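Local coordinates for conserved uncharacterized archaeal protein (PDB 2QZG), which is of unknown function but belongs to the UPF0147 family and folds into a small four-helix protein found as a two-chain assembly, at residues E25-I36 / D71-I82. Sequence-based numbering, arbitrary orientation.
Sequences EIVEDTTVPRNI and DPNMPIHTRTQI
The backbones come closest at V32 and P75, whose CA atoms lie 6.8 Å apart, and at I26 and T78, where the end of helix 12-27 meets the first turns of helix 76-90; each loop carries a type I turn, D29 to V32 and D71 to M74, ahead of a proline N-cap. The pairing illustrates how polar side chains can join a helix-to-helix connection to the start of a neighbouring helix, beside apolar packing. H77 NE2 donates to D29 OD2 over 2.9 Å; OD2 lies practically in the ring plane and is met on its syn side, the carboxylate and imidazole planes standing 44° apart. With CG anti to the backbone N (chi1 -176°), D29 can reach the histidine while its OD1 turns back to T31, accepting from the backbone N in an Asx turn and from OG1, both on the same face of the carboxylate. One water bridges the same groups, donating to D29 OD2 and Q81 OE1 and accepting from T78 OG1 at 2.6 Å. Were D29 an alanine, H77 NE2 and the water would probably lose their shared acceptor, and T31 its two bonds to OD1. Alongside, V32 CG2 meets T78 OG1 tip to tip at 3.4 Å, and I26 CD1 packs on I82 CG1 at 3.6 Å, the two side chains crossing nearly at right angles. P33 CD rests on P75 CD, while I36 CD1 presses against CG of selenomethionine M74 at 3.6 Å. At the far end N35 ND2 donates to D71 OD2 over 2.9 Å, approaching from above the carboxylate plane. Helices 12-27 and 34-46, with their connection, thus meet the 71-75 loop and helix 76-90; I68 of helix 54-68 touches I36 and M74, and L65 touches I82.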
# COMPACT_ATOMS: atom_id res chain seq x y z
N GLU C 25 -5.59 -3.10 12.50
CA GLU C 25 -5.36 -4.53 12.29
C GLU C 25 -4.13 -5.02 13.07
O GLU C 25 -4.19 -6.02 13.78
CB GLU C 25 -5.23 -4.83 10.79
CG GLU C 25 -5.36 -6.31 10.40
CD GLU C 25 -5.46 -6.52 8.88
OE1 GLU C 25 -5.28 -5.54 8.13
OE2 GLU C 25 -5.72 -7.66 8.45
N ILE C 26 -3.02 -4.29 12.94
CA ILE C 26 -1.79 -4.57 13.70
C ILE C 26 -1.99 -4.38 15.21
O ILE C 26 -1.46 -5.15 16.02
CB ILE C 26 -0.66 -3.62 13.27
CG1 ILE C 26 -0.36 -3.78 11.76
CG2 ILE C 26 0.57 -3.82 14.16
CD1 ILE C 26 0.64 -2.74 11.22
N VAL C 27 -2.72 -3.33 15.58
CA VAL C 27 -3.02 -3.02 16.98
C VAL C 27 -3.70 -4.20 17.66
O VAL C 27 -3.35 -4.58 18.77
CB VAL C 27 -3.82 -1.69 17.15
CG1 VAL C 27 -4.34 -1.49 18.60
CG2 VAL C 27 -2.97 -0.50 16.74
N GLU C 28 -4.68 -4.80 16.98
CA GLU C 28 -5.45 -5.90 17.56
C GLU C 28 -4.78 -7.27 17.34
O GLU C 28 -5.32 -8.29 17.76
CB GLU C 28 -6.88 -5.89 17.01
CG GLU C 28 -7.61 -4.58 17.32
CD GLU C 28 -9.06 -4.51 16.81
OE1 GLU C 28 -9.69 -5.57 16.61
OE2 GLU C 28 -9.56 -3.36 16.65
N ASP C 29 -3.61 -7.28 16.71
CA ASP C 29 -2.93 -8.52 16.32
C ASP C 29 -2.06 -9.04 17.46
O ASP C 29 -1.03 -8.47 17.78
CB ASP C 29 -2.11 -8.28 15.04
CG ASP C 29 -1.45 -9.53 14.50
OD1 ASP C 29 -1.34 -10.57 15.21
OD2 ASP C 29 -1.00 -9.47 13.34
N THR C 30 -2.49 -10.14 18.07
CA THR C 30 -1.85 -10.69 19.28
C THR C 30 -0.49 -11.36 19.04
O THR C 30 0.25 -11.63 19.99
CB THR C 30 -2.78 -11.70 19.98
OG1 THR C 30 -3.05 -12.79 19.10
CG2 THR C 30 -4.10 -11.04 20.42
N THR C 31 -0.16 -11.64 17.78
CA THR C 31 1.12 -12.26 17.43
C THR C 31 2.25 -11.22 17.34
O THR C 31 3.39 -11.56 16.99
CB THR C 31 1.06 -13.00 16.08
OG1 THR C 31 0.69 -12.08 15.04
CG2 THR C 31 0.06 -14.15 16.12
N VAL C 32 1.92 -9.97 17.63
CA VAL C 32 2.88 -8.88 17.48
C VAL C 32 3.34 -8.39 18.86
O VAL C 32 2.52 -8.27 19.77
CB VAL C 32 2.28 -7.71 16.61
CG1 VAL C 32 3.33 -6.65 16.31
CG2 VAL C 32 1.78 -8.26 15.29
N PRO C 33 4.67 -8.18 19.03
CA PRO C 33 5.16 -7.57 20.27
C PRO C 33 4.35 -6.33 20.66
O PRO C 33 3.96 -5.51 19.80
CB PRO C 33 6.59 -7.19 19.92
CG PRO C 33 7.01 -8.23 18.93
CD PRO C 33 5.78 -8.54 18.12
N ARG C 34 4.08 -6.19 21.94
CA ARG C 34 3.27 -5.10 22.44
C ARG C 34 3.83 -3.73 22.06
O ARG C 34 3.07 -2.81 21.81
CB ARG C 34 3.03 -5.24 23.95
CG ARG C 34 2.18 -6.46 24.27
CD ARG C 34 1.67 -6.49 25.66
NE ARG C 34 0.41 -5.78 25.81
CZ ARG C 34 -0.78 -6.36 25.81
NH1 ARG C 34 -0.90 -7.68 25.68
NH2 ARG C 34 -1.86 -5.60 25.94
N ASN C 35 5.15 -3.59 22.00
CA ASN C 35 5.75 -2.31 21.62
C ASN C 35 5.47 -1.89 20.16
O ASN C 35 5.39 -0.72 19.84
CB ASN C 35 7.25 -2.28 21.92
CG ASN C 35 8.05 -3.18 20.99
OD1 ASN C 35 7.76 -4.37 20.86
ND2 ASN C 35 9.05 -2.60 20.33
N ILE C 36 5.30 -2.88 19.28
CA ILE C 36 5.06 -2.62 17.87
C ILE C 36 3.57 -2.32 17.63
O ILE C 36 3.22 -1.45 16.83
CB ILE C 36 5.55 -3.79 16.98
CG1 ILE C 36 7.07 -3.89 17.04
CG2 ILE C 36 5.09 -3.61 15.53
CD1 ILE C 36 7.62 -5.28 16.73
N ASP C 71 13.22 -2.57 14.88
CA ASP C 71 13.01 -3.56 15.93
C ASP C 71 13.32 -4.96 15.37
O ASP C 71 12.71 -5.38 14.39
CB ASP C 71 11.56 -3.50 16.43
CG ASP C 71 11.40 -3.99 17.85
OD1 ASP C 71 11.22 -5.21 18.05
OD2 ASP C 71 11.44 -3.15 18.78
N PRO C 72 14.26 -5.68 16.00
CA PRO C 72 14.64 -7.00 15.48
C PRO C 72 13.56 -8.07 15.66
O PRO C 72 13.61 -9.12 14.98
CB PRO C 72 15.89 -7.35 16.29
CG PRO C 72 15.75 -6.60 17.56
CD PRO C 72 15.01 -5.32 17.22
N ASN C 73 12.59 -7.82 16.55
CA ASN C 73 11.54 -8.79 16.86
C ASN C 73 10.31 -8.73 15.97
O ASN C 73 9.32 -9.44 16.18
CB ASN C 73 11.12 -8.68 18.33
CG ASN C 73 11.66 -9.83 19.17
OD1 ASN C 73 12.66 -10.46 18.83
ND2 ASN C 73 10.97 -10.13 20.27
N MSE C 74 10.35 -7.88 14.96
CA MSE C 74 9.16 -7.73 14.16
C MSE C 74 8.86 -8.86 13.19
O MSE C 74 9.74 -9.29 12.43
CB MSE C 74 9.15 -6.42 13.44
CG MSE C 74 7.72 -6.04 13.19
SE MSE C 74 7.75 -4.77 11.89
CE MSE C 74 8.13 -3.22 13.00
N PRO C 75 7.61 -9.36 13.22
CA PRO C 75 7.18 -10.48 12.40
C PRO C 75 7.14 -10.10 10.93
O PRO C 75 6.85 -8.94 10.61
CB PRO C 75 5.77 -10.78 12.89
CG PRO C 75 5.62 -10.05 14.23
CD PRO C 75 6.51 -8.86 14.09
N ILE C 76 7.43 -11.06 10.06
CA ILE C 76 7.43 -10.84 8.61
C ILE C 76 6.11 -10.22 8.12
O ILE C 76 6.14 -9.19 7.43
CB ILE C 76 7.79 -12.13 7.81
CG1 ILE C 76 9.21 -12.58 8.16
CG2 ILE C 76 7.63 -11.90 6.30
CD1 ILE C 76 9.74 -13.83 7.42
N HIS C 77 4.98 -10.81 8.53
CA HIS C 77 3.66 -10.36 8.09
C HIS C 77 3.40 -8.91 8.47
O HIS C 77 2.88 -8.13 7.67
CB HIS C 77 2.54 -11.30 8.58
CG HIS C 77 2.16 -11.14 10.02
ND1 HIS C 77 2.92 -11.63 11.06
CD2 HIS C 77 1.07 -10.57 10.60
CE1 HIS C 77 2.34 -11.35 12.21
NE2 HIS C 77 1.21 -10.72 11.97
N THR C 78 3.77 -8.54 9.68
CA THR C 78 3.65 -7.17 10.12
C THR C 78 4.52 -6.23 9.29
O THR C 78 4.08 -5.15 8.92
CB THR C 78 3.98 -7.06 11.60
OG1 THR C 78 3.31 -8.11 12.30
CG2 THR C 78 3.50 -5.71 12.16
N ARG C 79 5.75 -6.64 9.00
CA ARG C 79 6.66 -5.79 8.24
C ARG C 79 6.03 -5.39 6.90
O ARG C 79 6.13 -4.24 6.48
CB ARG C 79 7.99 -6.50 8.05
CG ARG C 79 9.09 -5.62 7.48
CD ARG C 79 10.40 -6.38 7.35
NE ARG C 79 10.93 -6.80 8.65
CZ ARG C 79 11.48 -5.98 9.54
NH1 ARG C 79 11.57 -4.67 9.29
NH2 ARG C 79 11.95 -6.46 10.70
N THR C 80 5.37 -6.36 6.25
CA THR C 80 4.65 -6.16 4.98
C THR C 80 3.46 -5.22 5.12
O THR C 80 3.24 -4.35 4.27
CB THR C 80 4.22 -7.51 4.32
OG1 THR C 80 5.38 -8.19 3.82
CG2 THR C 80 3.26 -7.30 3.12
N GLN C 81 2.71 -5.40 6.20
CA GLN C 81 1.57 -4.54 6.49
C GLN C 81 2.05 -3.11 6.67
O GLN C 81 1.45 -2.20 6.13
CB GLN C 81 0.78 -5.02 7.72
CG GLN C 81 -0.03 -6.30 7.45
CD GLN C 81 -0.55 -6.97 8.71
OE1 GLN C 81 -0.27 -6.55 9.82
NE2 GLN C 81 -1.29 -8.06 8.54
N ILE C 82 3.14 -2.93 7.41
CA ILE C 82 3.67 -1.59 7.66
C ILE C 82 4.22 -0.92 6.38
O ILE C 82 4.00 0.27 6.19
CB ILE C 82 4.69 -1.58 8.79
CG1 ILE C 82 3.96 -1.82 10.12
CG2 ILE C 82 5.52 -0.27 8.80
CD1 ILE C 82 4.83 -2.31 11.19
O HOH W 1 0.79 -7.32 12.42